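Local atomic coordinates of unknown (Klebsiella pneumoniae, PDB entry 2A2L), a protein that is of unknown function but belongs to the HbpS-like family, named for a haem-degrading protein, and assembles from several identical subunits. Residues A16-A21 with T46-R51; S38-G43 with I117-V122; L108-N113 with C136-F141. One frame throughout, in Å; residues are numbered along the deposited sequence.

Contact 1: A16-A21 with T46-R51; sequences AAQQMA and TLLIQR
Ala17 and Leu48 form the close part of this contact. Ala17 CB lies 4.3 Å from Leu48 CB. With so small a side chain on the helix, Ala17 CA comes within 6.7 Å of Leu48 CA. One turn on, Ala21 CB lies 4.3 Å from Leu48 CD2. Leu48 CG stands anti to its backbone N (chi1 -166°), which turns the side chain toward the helix, CD2 to Ala21 and CD1 to Gln18. The axes of helix segment 16-21 and strand 46-51 run 20° apart. This is helix-on-sheet packing against an antiparallel sheet, consistent with membership of the GAF clan. Strand 46-51 is one of the two outermost strands within this chain. A classic beta bulge sets both Leu47 and Leu48 opposite the single residue Val39 of the neighbouring strand. The contact is looser toward its partly exposed side. There Gln18 CG only grazes Leu48 CD1 at 4.2 Å, and the two side chains cross at about a right angle. Gln18 NE2 instead hydrogen-bonds to Glu25 OE1 and Gln50 OE1 of a second subunit. Gln50 is buried; its OE1 takes a hydrogen bond from Gln18 NE2 of the second subunit, while Gln50 NE2 lies only in van der Waals range of Ala21 CB, at 3.8 Å.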
loop_
_atom_site.group_PDB
_atom_site.type_symbol
_atom_site.label_atom_id
_atom_site.label_comp_id
_atom_site.label_asym_id
_atom_site.label_seq_id
_atom_site.Cartn_x
_atom_site.Cartn_y
_atom_site.Cartn_z
ATOM N N ALA A 16 -11.581 -10.617 -29.593
ATOM C CA ALA A 16 -12.407 -11.597 -28.873
ATOM C C ALA A 16 -13.006 -11.062 -27.569
ATOM O O ALA A 16 -14.184 -11.278 -27.292
ATOM C CB ALA A 16 -11.586 -12.836 -28.585
ATOM N N ALA A 17 -12.185 -10.366 -26.782
ATOM C CA ALA A 17 -12.634 -9.626 -25.596
ATOM C C ALA A 17 -13.802 -8.720 -25.919
ATOM O O ALA A 17 -14.804 -8.711 -25.204
ATOM C CB ALA A 17 -11.490 -8.814 -24.997
ATOM N N GLN A 18 -13.670 -7.954 -26.997
ATOM C CA GLN A 18 -14.675 -6.968 -27.368
ATOM C C GLN A 18 -16.019 -7.606 -27.688
ATOM O O GLN A 18 -17.063 -7.074 -27.329
ATOM C CB GLN A 18 -14.198 -6.170 -28.562
ATOM C CG GLN A 18 -13.446 -4.942 -28.189
ATOM C CD GLN A 18 -12.688 -4.396 -29.366
ATOM O OE1 GLN A 18 -12.470 -5.094 -30.355
ATOM N NE2 GLN A 18 -12.272 -3.144 -29.274
ATOM N N GLN A 19 -15.970 -8.755 -28.349
ATOM C CA GLN A 19 -17.153 -9.480 -28.753
ATOM C C GLN A 19 -17.883 -10.092 -27.565
ATOM O O GLN A 19 -19.101 -9.959 -27.467
ATOM C CB GLN A 19 -16.793 -10.553 -29.780
ATOM C CG GLN A 19 -16.192 -10.009 -31.075
ATOM C CD GLN A 19 -17.064 -8.944 -31.773
ATOM O OE1 GLN A 19 -18.176 -9.225 -32.246
ATOM N NE2 GLN A 19 -16.548 -7.720 -31.842
ATOM N N MET A 20 -17.146 -10.744 -26.660
ATOM C CA MET A 20 -17.727 -11.249 -25.390
ATOM C C MET A 20 -18.265 -10.165 -24.457
ATOM O O MET A 20 -19.128 -10.433 -23.627
ATOM C CB MET A 20 -16.745 -12.109 -24.609
ATOM C CG MET A 20 -15.870 -13.035 -25.431
ATOM S SD MET A 20 -14.393 -13.477 -24.487
ATOM C CE MET A 20 -14.992 -14.923 -23.779
ATOM N N ALA A 21 -17.761 -8.948 -24.589
ATOM C CA ALA A 21 -18.350 -7.820 -23.895
ATOM C C ALA A 21 -19.790 -7.581 -24.340
ATOM O O ALA A 21 -20.643 -7.211 -23.523
ATOM C CB ALA A 21 -17.499 -6.563 -24.078
ATOM N N THR A 46 -4.588 -6.996 -18.113
ATOM C CA THR A 46 -5.837 -6.384 -18.427
ATOM C C THR A 46 -5.904 -6.138 -19.926
ATOM O O THR A 46 -5.044 -5.461 -20.479
ATOM C CB THR A 46 -5.962 -5.055 -17.685
ATOM O OG1 THR A 46 -5.529 -5.228 -16.338
ATOM C CG2 THR A 46 -7.377 -4.559 -17.688
ATOM N N LEU A 47 -6.899 -6.726 -20.580
ATOM C CA LEU A 47 -7.228 -6.358 -21.956
ATOM C C LEU A 47 -8.389 -5.390 -21.898
ATOM O O LEU A 47 -8.298 -4.292 -22.412
ATOM C CB LEU A 47 -7.635 -7.590 -22.779
ATOM C CG LEU A 47 -6.567 -8.575 -23.236
ATOM C CD1 LEU A 47 -7.213 -9.808 -23.889
ATOM C CD2 LEU A 47 -5.615 -7.901 -24.195
ATOM N N LEU A 48 -9.478 -5.802 -21.256
ATOM C CA LEU A 48 -10.698 -5.005 -21.219
ATOM C C LEU A 48 -11.288 -4.945 -19.810
ATOM O O LEU A 48 -11.301 -5.950 -19.099
ATOM C CB LEU A 48 -11.730 -5.586 -22.173
ATOM C CG LEU A 48 -12.933 -4.705 -22.510
ATOM C CD1 LEU A 48 -13.182 -4.800 -24.000
ATOM C CD2 LEU A 48 -14.162 -5.171 -21.749
ATOM N N ILE A 49 -11.776 -3.760 -19.432
ATOM C CA ILE A 49 -12.753 -3.599 -18.338
ATOM C C ILE A 49 -13.915 -2.723 -18.782
ATOM O O ILE A 49 -13.694 -1.616 -19.235
ATOM C CB ILE A 49 -12.123 -2.926 -17.116
ATOM C CG1 ILE A 49 -11.036 -3.802 -16.521
ATOM C CG2 ILE A 49 -13.191 -2.533 -16.080
ATOM C CD1 ILE A 49 -10.205 -3.089 -15.436
ATOM N N GLN A 50 -15.143 -3.204 -18.626
ATOM C CA GLN A 50 -16.323 -2.483 -19.084
ATOM C C GLN A 50 -17.470 -2.464 -18.076
ATOM O O GLN A 50 -18.005 -3.516 -17.714
ATOM C CB GLN A 50 -16.823 -3.104 -20.378
ATOM C CG GLN A 50 -18.058 -2.456 -20.908
ATOM C CD GLN A 50 -18.423 -2.952 -22.266
ATOM O OE1 GLN A 50 -17.786 -2.582 -23.250
ATOM N NE2 GLN A 50 -19.452 -3.803 -22.340
ATOM N N ARG A 51 -17.842 -1.261 -17.643
ATOM C CA ARG A 51 -18.833 -1.087 -16.587
ATOM C C ARG A 51 -20.157 -0.489 -17.092
ATOM O O ARG A 51 -20.206 0.639 -17.582
ATOM C CB ARG A 51 -18.283 -0.288 -15.398
ATOM C CG ARG A 51 -19.331 -0.088 -14.298
ATOM C CD ARG A 51 -18.794 0.560 -13.027
ATOM N NE ARG A 51 -18.761 2.028 -13.110
ATOM C CZ ARG A 51 -19.819 2.827 -12.969
ATOM N NH1 ARG A 51 -21.029 2.327 -12.737
ATOM N NH2 ARG A 51 -19.666 4.143 -13.055
#

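Contact 2: S38-G43 with I117-V122; sequences SVVDRG and IGAVGV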
loop_
_atom_site.group_PDB
_atom_site.type_symbol
_atom_site.label_atom_id
_atom_site.label_comp_id
_atom_site.label_asym_id
_atom_site.label_seq_id
_atom_site.Cartn_x
_atom_site.Cartn_y
_atom_site.Cartn_z
ATOM N N SER A 38 -14.786 -8.001 -17.282
ATOM C CA SER A 38 -13.351 -7.864 -17.503
ATOM C C SER A 38 -12.818 -9.061 -18.230
ATOM O O SER A 38 -13.396 -10.130 -18.120
ATOM C CB SER A 38 -12.618 -7.650 -16.202
ATOM O OG SER A 38 -13.207 -6.573 -15.513
ATOM N N VAL A 39 -11.749 -8.849 -19.006
ATOM C CA VAL A 39 -10.991 -9.916 -19.657
ATOM C C VAL A 39 -9.524 -9.613 -19.508
ATOM O O VAL A 39 -9.082 -8.507 -19.796
ATOM C CB VAL A 39 -11.253 -10.048 -21.203
ATOM C CG1 VAL A 39 -10.482 -11.273 -21.775
ATOM C CG2 VAL A 39 -12.726 -10.185 -21.521
ATOM N N VAL A 40 -8.763 -10.609 -19.073
ATOM C CA VAL A 40 -7.308 -10.500 -19.032
ATOM C C VAL A 40 -6.711 -11.391 -20.110
ATOM O O VAL A 40 -7.285 -12.435 -20.456
ATOM C CB VAL A 40 -6.745 -10.863 -17.633
ATOM C CG1 VAL A 40 -7.187 -9.802 -16.592
ATOM C CG2 VAL A 40 -7.198 -12.276 -17.194
ATOM N N ASP A 41 -5.571 -10.980 -20.656
ATOM C CA ASP A 41 -4.833 -11.872 -21.553
ATOM C C ASP A 41 -4.097 -13.010 -20.810
ATOM O O ASP A 41 -4.231 -13.156 -19.581
ATOM C CB ASP A 41 -3.923 -11.080 -22.494
ATOM C CG ASP A 41 -2.686 -10.506 -21.813
ATOM O OD1 ASP A 41 -2.275 -11.013 -20.746
ATOM O OD2 ASP A 41 -2.084 -9.571 -22.392
ATOM N N ARG A 42 -3.325 -13.795 -21.564
ATOM C CA ARG A 42 -2.690 -15.047 -21.091
ATOM C C ARG A 42 -1.698 -14.898 -19.911
ATOM O O ARG A 42 -1.479 -15.838 -19.123
ATOM C CB ARG A 42 -1.993 -15.699 -22.287
ATOM C CG ARG A 42 -1.215 -16.966 -22.029
ATOM C CD ARG A 42 0.264 -16.697 -21.791
ATOM N NE ARG A 42 0.810 -17.683 -20.867
ATOM C CZ ARG A 42 0.387 -18.936 -20.801
ATOM N NH1 ARG A 42 -0.565 -19.365 -21.610
ATOM N NH2 ARG A 42 0.922 -19.773 -19.921
ATOM N N GLY A 43 -1.086 -13.724 -19.812
ATOM C CA GLY A 43 -0.247 -13.402 -18.656
ATOM C C GLY A 43 -0.998 -12.810 -17.473
ATOM O O GLY A 43 -0.395 -12.456 -16.475
ATOM N N ILE A 117 -5.850 -19.375 -22.128
ATOM C CA ILE A 117 -5.331 -18.303 -22.965
ATOM C C ILE A 117 -5.584 -16.915 -22.358
ATOM O O ILE A 117 -5.279 -15.876 -22.968
ATOM C CB ILE A 117 -5.880 -18.397 -24.415
ATOM C CG1 ILE A 117 -7.399 -18.215 -24.446
ATOM C CG2 ILE A 117 -5.499 -19.729 -25.049
ATOM C CD1 ILE A 117 -7.928 -17.933 -25.819
ATOM N N GLY A 118 -6.131 -16.914 -21.147
ATOM C CA GLY A 118 -6.703 -15.718 -20.559
ATOM C C GLY A 118 -7.807 -16.099 -19.605
ATOM O O GLY A 118 -7.961 -17.278 -19.276
ATOM N N ALA A 119 -8.568 -15.101 -19.158
ATOM C CA ALA A 119 -9.759 -15.335 -18.351
ATOM C C ALA A 119 -10.729 -14.168 -18.381
ATOM O O ALA A 119 -10.372 -13.059 -18.787
ATOM C CB ALA A 119 -9.373 -15.615 -16.935
ATOM N N VAL A 120 -11.958 -14.432 -17.943
ATOM C CA VAL A 120 -12.994 -13.413 -17.844
ATOM C C VAL A 120 -13.449 -13.284 -16.394
ATOM O O VAL A 120 -13.192 -14.156 -15.572
ATOM C CB VAL A 120 -14.225 -13.715 -18.792
ATOM C CG1 VAL A 120 -13.782 -13.924 -20.251
ATOM C CG2 VAL A 120 -15.025 -14.945 -18.306
ATOM N N GLY A 121 -14.113 -12.176 -16.098
ATOM C CA GLY A 121 -14.624 -11.873 -14.766
ATOM C C GLY A 121 -15.865 -10.995 -14.886
ATOM O O GLY A 121 -15.877 -10.030 -15.650
ATOM N N VAL A 122 -16.923 -11.351 -14.157
ATOM C CA VAL A 122 -18.170 -10.564 -14.121
ATOM C C VAL A 122 -18.504 -10.254 -12.662
ATOM O O VAL A 122 -18.335 -11.098 -11.783
ATOM C CB VAL A 122 -19.352 -11.335 -14.791
ATOM C CG1 VAL A 122 -20.688 -10.623 -14.577
ATOM C CG2 VAL A 122 -19.122 -11.475 -16.275
#
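Val39 and Val120 stand as neighbours on one face of the sheet, their side chains running alongside each other. Strands 36-41 and 116-123 are the two inner strands of the four-stranded antiparallel sheet, which has the order 2-1-4-3. Val39 and Val120 form a non-hydrogen-bonded pair. Val39 CG2 touches Val120 CG1 at 4.1 Å. Each of these methyls is anti to its own carbonyl carbon. Val39 keeps its other methyl, CG1, anti to its backbone N (chi1 -176°), and this one leans over Ala119 O.

Ser38, Val40 and Ala119 look to the other face. Val40 and Ala119 form a hydrogen-bonded pair, with Val40 CG2 4.0 Å from Ala119 CB. Helix 59-72 packs against this face, while helix 127-143 covers Val120 on the first through Leu138. Ser38 pairs with Gly121, which has no side chain to set beside it. Ser38 OG instead bonds to Ser63 OG, and Gly121 O also has Ser63 OG as a partner.

Four backbone bonds hold the ladder. The shortest joins Ser38 N to Gly121 O at 2.8 Å. The longest joins Ala119 N to Val40 O at 3.2 Å. Past Val40 the regular bonding gives out, though the backbones stay close. Arg42 CB rests against Ile117 O at 3.4 Å. Asp41 OD2 makes a salt bridge to Arg51 of a second subunit. Asp41 OD1 closes an Asx turn, met by Gly43 N at 3.1 Å from above the carboxylate plane.

Contact 3: L108-N113 with C136-F141; sequences LPVIFN and CALDCF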
loop_
_atom_site.group_PDB
_atom_site.type_symbol
_atom_site.label_atom_id
_atom_site.label_comp_id
_atom_site.label_asym_id
_atom_site.label_seq_id
_atom_site.Cartn_x
_atom_site.Cartn_y
_atom_site.Cartn_z
ATOM N N LEU A 108 -14.028 -16.878 -14.877
ATOM C CA LEU A 108 -13.746 -18.137 -15.580
ATOM C C LEU A 108 -12.477 -18.025 -16.424
ATOM O O LEU A 108 -12.245 -16.998 -17.038
ATOM C CB LEU A 108 -14.943 -18.563 -16.448
ATOM C CG LEU A 108 -16.159 -19.091 -15.679
ATOM C CD1 LEU A 108 -17.348 -19.275 -16.576
ATOM C CD2 LEU A 108 -15.851 -20.398 -14.939
ATOM N N PRO A 109 -11.636 -19.070 -16.430
ATOM C CA PRO A 109 -10.575 -19.155 -17.434
ATOM C C PRO A 109 -11.122 -19.455 -18.835
ATOM O O PRO A 109 -12.157 -20.106 -18.977
ATOM C CB PRO A 109 -9.727 -20.318 -16.928
ATOM C CG PRO A 109 -10.701 -21.167 -16.206
ATOM C CD PRO A 109 -11.587 -20.204 -15.496
ATOM N N VAL A 110 -10.435 -18.955 -19.857
ATOM C CA VAL A 110 -10.809 -19.219 -21.242
ATOM C C VAL A 110 -9.892 -20.314 -21.775
ATOM O O VAL A 110 -8.676 -20.129 -21.815
ATOM C CB VAL A 110 -10.647 -17.952 -22.127
ATOM C CG1 VAL A 110 -11.043 -18.249 -23.568
ATOM C CG2 VAL A 110 -11.460 -16.795 -21.581
ATOM N N ILE A 111 -10.473 -21.440 -22.170
ATOM C CA ILE A 111 -9.694 -22.615 -22.560
ATOM C C ILE A 111 -9.757 -22.872 -24.068
ATOM O O ILE A 111 -10.808 -23.226 -24.620
ATOM C CB ILE A 111 -10.153 -23.879 -21.805
ATOM C CG1 ILE A 111 -9.872 -23.742 -20.306
ATOM C CG2 ILE A 111 -9.529 -25.142 -22.401
ATOM C CD1 ILE A 111 -11.039 -24.177 -19.455
ATOM N N PHE A 112 -8.625 -22.700 -24.728
ATOM C CA PHE A 112 -8.533 -22.931 -26.158
ATOM C C PHE A 112 -7.383 -23.904 -26.411
ATOM O O PHE A 112 -6.243 -23.622 -26.036
ATOM C CB PHE A 112 -8.275 -21.608 -26.872
ATOM C CG PHE A 112 -8.661 -21.594 -28.345
ATOM C CD1 PHE A 112 -9.900 -22.080 -28.775
ATOM C CD2 PHE A 112 -7.805 -21.029 -29.286
ATOM C CE1 PHE A 112 -10.262 -22.035 -30.119
ATOM C CE2 PHE A 112 -8.157 -20.973 -30.639
ATOM C CZ PHE A 112 -9.389 -21.481 -31.055
ATOM N N ASN A 113 -7.696 -25.045 -27.029
ATOM C CA ASN A 113 -6.703 -26.043 -27.431
ATOM C C ASN A 113 -6.006 -26.571 -26.191
ATOM O O ASN A 113 -4.769 -26.536 -26.088
ATOM C CB ASN A 113 -5.675 -25.485 -28.436
ATOM C CG ASN A 113 -6.322 -24.837 -29.661
ATOM O OD1 ASN A 113 -7.345 -25.315 -30.169
ATOM N ND2 ASN A 113 -5.714 -23.747 -30.150
ATOM N N CYS A 136 -21.607 -17.417 -20.375
ATOM C CA CYS A 136 -22.162 -16.711 -21.505
ATOM C C CYS A 136 -21.096 -16.073 -22.391
ATOM O O CYS A 136 -21.177 -16.170 -23.600
ATOM C CB CYS A 136 -23.117 -15.657 -20.948
ATOM S SG CYS A 136 -23.674 -14.332 -22.044
ATOM N N ALA A 137 -20.103 -15.428 -21.784
ATOM C CA ALA A 137 -18.933 -14.915 -22.506
ATOM C C ALA A 137 -18.122 -16.032 -23.181
ATOM O O ALA A 137 -17.751 -15.912 -24.349
ATOM C CB ALA A 137 -18.040 -14.107 -21.573
ATOM N N LEU A 138 -17.854 -17.110 -22.447
ATOM C CA LEU A 138 -17.127 -18.266 -22.974
ATOM C C LEU A 138 -17.861 -18.892 -24.167
ATOM O O LEU A 138 -17.263 -19.171 -25.199
ATOM C CB LEU A 138 -16.899 -19.301 -21.863
ATOM C CG LEU A 138 -16.170 -18.854 -20.581
ATOM C CD1 LEU A 138 -15.561 -20.035 -19.902
ATOM C CD2 LEU A 138 -15.071 -17.848 -20.847
ATOM N N ASP A 139 -19.167 -19.068 -24.027
ATOM C CA ASP A 139 -20.017 -19.581 -25.093
ATOM C C ASP A 139 -20.007 -18.713 -26.354
ATOM O O ASP A 139 -20.166 -19.234 -27.472
ATOM C CB ASP A 139 -21.455 -19.715 -24.587
ATOM C CG ASP A 139 -21.704 -21.025 -23.891
ATOM O OD1 ASP A 139 -20.874 -21.945 -24.050
ATOM O OD2 ASP A 139 -22.739 -21.140 -23.193
ATOM N N CYS A 140 -19.851 -17.398 -26.172
ATOM C CA CYS A 140 -19.652 -16.480 -27.295
ATOM C C CYS A 140 -18.281 -16.746 -27.917
ATOM O O CYS A 140 -18.160 -16.890 -29.143
ATOM C CB CYS A 140 -19.797 -15.017 -26.833
ATOM S SG CYS A 140 -19.128 -13.691 -27.926
ATOM N N PHE A 141 -17.262 -16.854 -27.061
ATOM C CA PHE A 141 -15.890 -17.019 -27.526
ATOM C C PHE A 141 -15.807 -18.200 -28.475
ATOM O O PHE A 141 -15.369 -18.051 -29.616
ATOM C CB PHE A 141 -14.905 -17.199 -26.361
ATOM C CG PHE A 141 -13.525 -17.653 -26.792
ATOM C CD1 PHE A 141 -12.647 -16.766 -27.400
ATOM C CD2 PHE A 141 -13.119 -18.967 -26.603
ATOM C CE1 PHE A 141 -11.391 -17.177 -27.806
ATOM C CE2 PHE A 141 -11.861 -19.390 -27.014
ATOM C CZ PHE A 141 -10.997 -18.490 -27.613
#
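Phe112 and Phe141 make the aromatic part of this contact. They form a T-shaped pair, with the edge of Phe141 toward the face of Phe112. The ring centroids are 5.3 Å apart and the planes meet at 79°. Phe141 CZ sits over the Phe112 face, offset toward the rim. Asn113 OD1 lies over the centre of the opposite face.

A CH-pi contact adds to this. Val110 CG1 lies over a face of the Phe141 ring, 3.8 Å from its centroid. Val110 CG1 is anti to the backbone N (chi1 -180°), which points it at the ring. The same Phe141 thus offers a face to Val110 and an edge to Phe112.

The contact packs helix 127-143 on strand 107-111, the other outermost strand of the sheet within the chain. The axes of strand segment 108-111 and helix segment 136-141 run nearly parallel, 10° apart and 9.5 Å at their closest. Helix 14-30 lies beside this helix, and its Met20 also touches Phe141. Lys5 of a third subunit makes a cation-pi contact with Phe141 and bonds to its backbone O.

The rest is aliphatic packing around Leu138, which lies partly exposed. Its two methyls divide the strand between them. Leu138 CD1 lies 3.8 Å from Leu108 CB, and Leu138 CD2 lies 3.8 Å from Val110 CG2. CD1 of Leu138 also sits 3.5 Å from Pro109 O, a backbone oxygen. No hydrogen bond joins the two segments.

In the fold
All three contacts reach the same antiparallel sheet and all are largely buried. Contact 2 lies deepest, its centre about 5 Å from the centre of the chain, against about 11 Å for contact 1 and 10 Å for contact 3. It joins the inner strands by backbone hydrogen bonds. Contacts 1 and 3 seat a helix on each outer strand, with no hydrogen bond across. Contact 1 uses small alanines and a leucine; contact 3 pairs two phenylalanines with leucine and valine packing. Backbone bonds tie contact 2 to both neighbours: Val39 to Leu47 and Leu48, Val120 to Leu108. Met20 of helix 14-30 packs against Ala137 and Phe141 of helix 127-143. Contacts 1 and 3 both touch the third subunit.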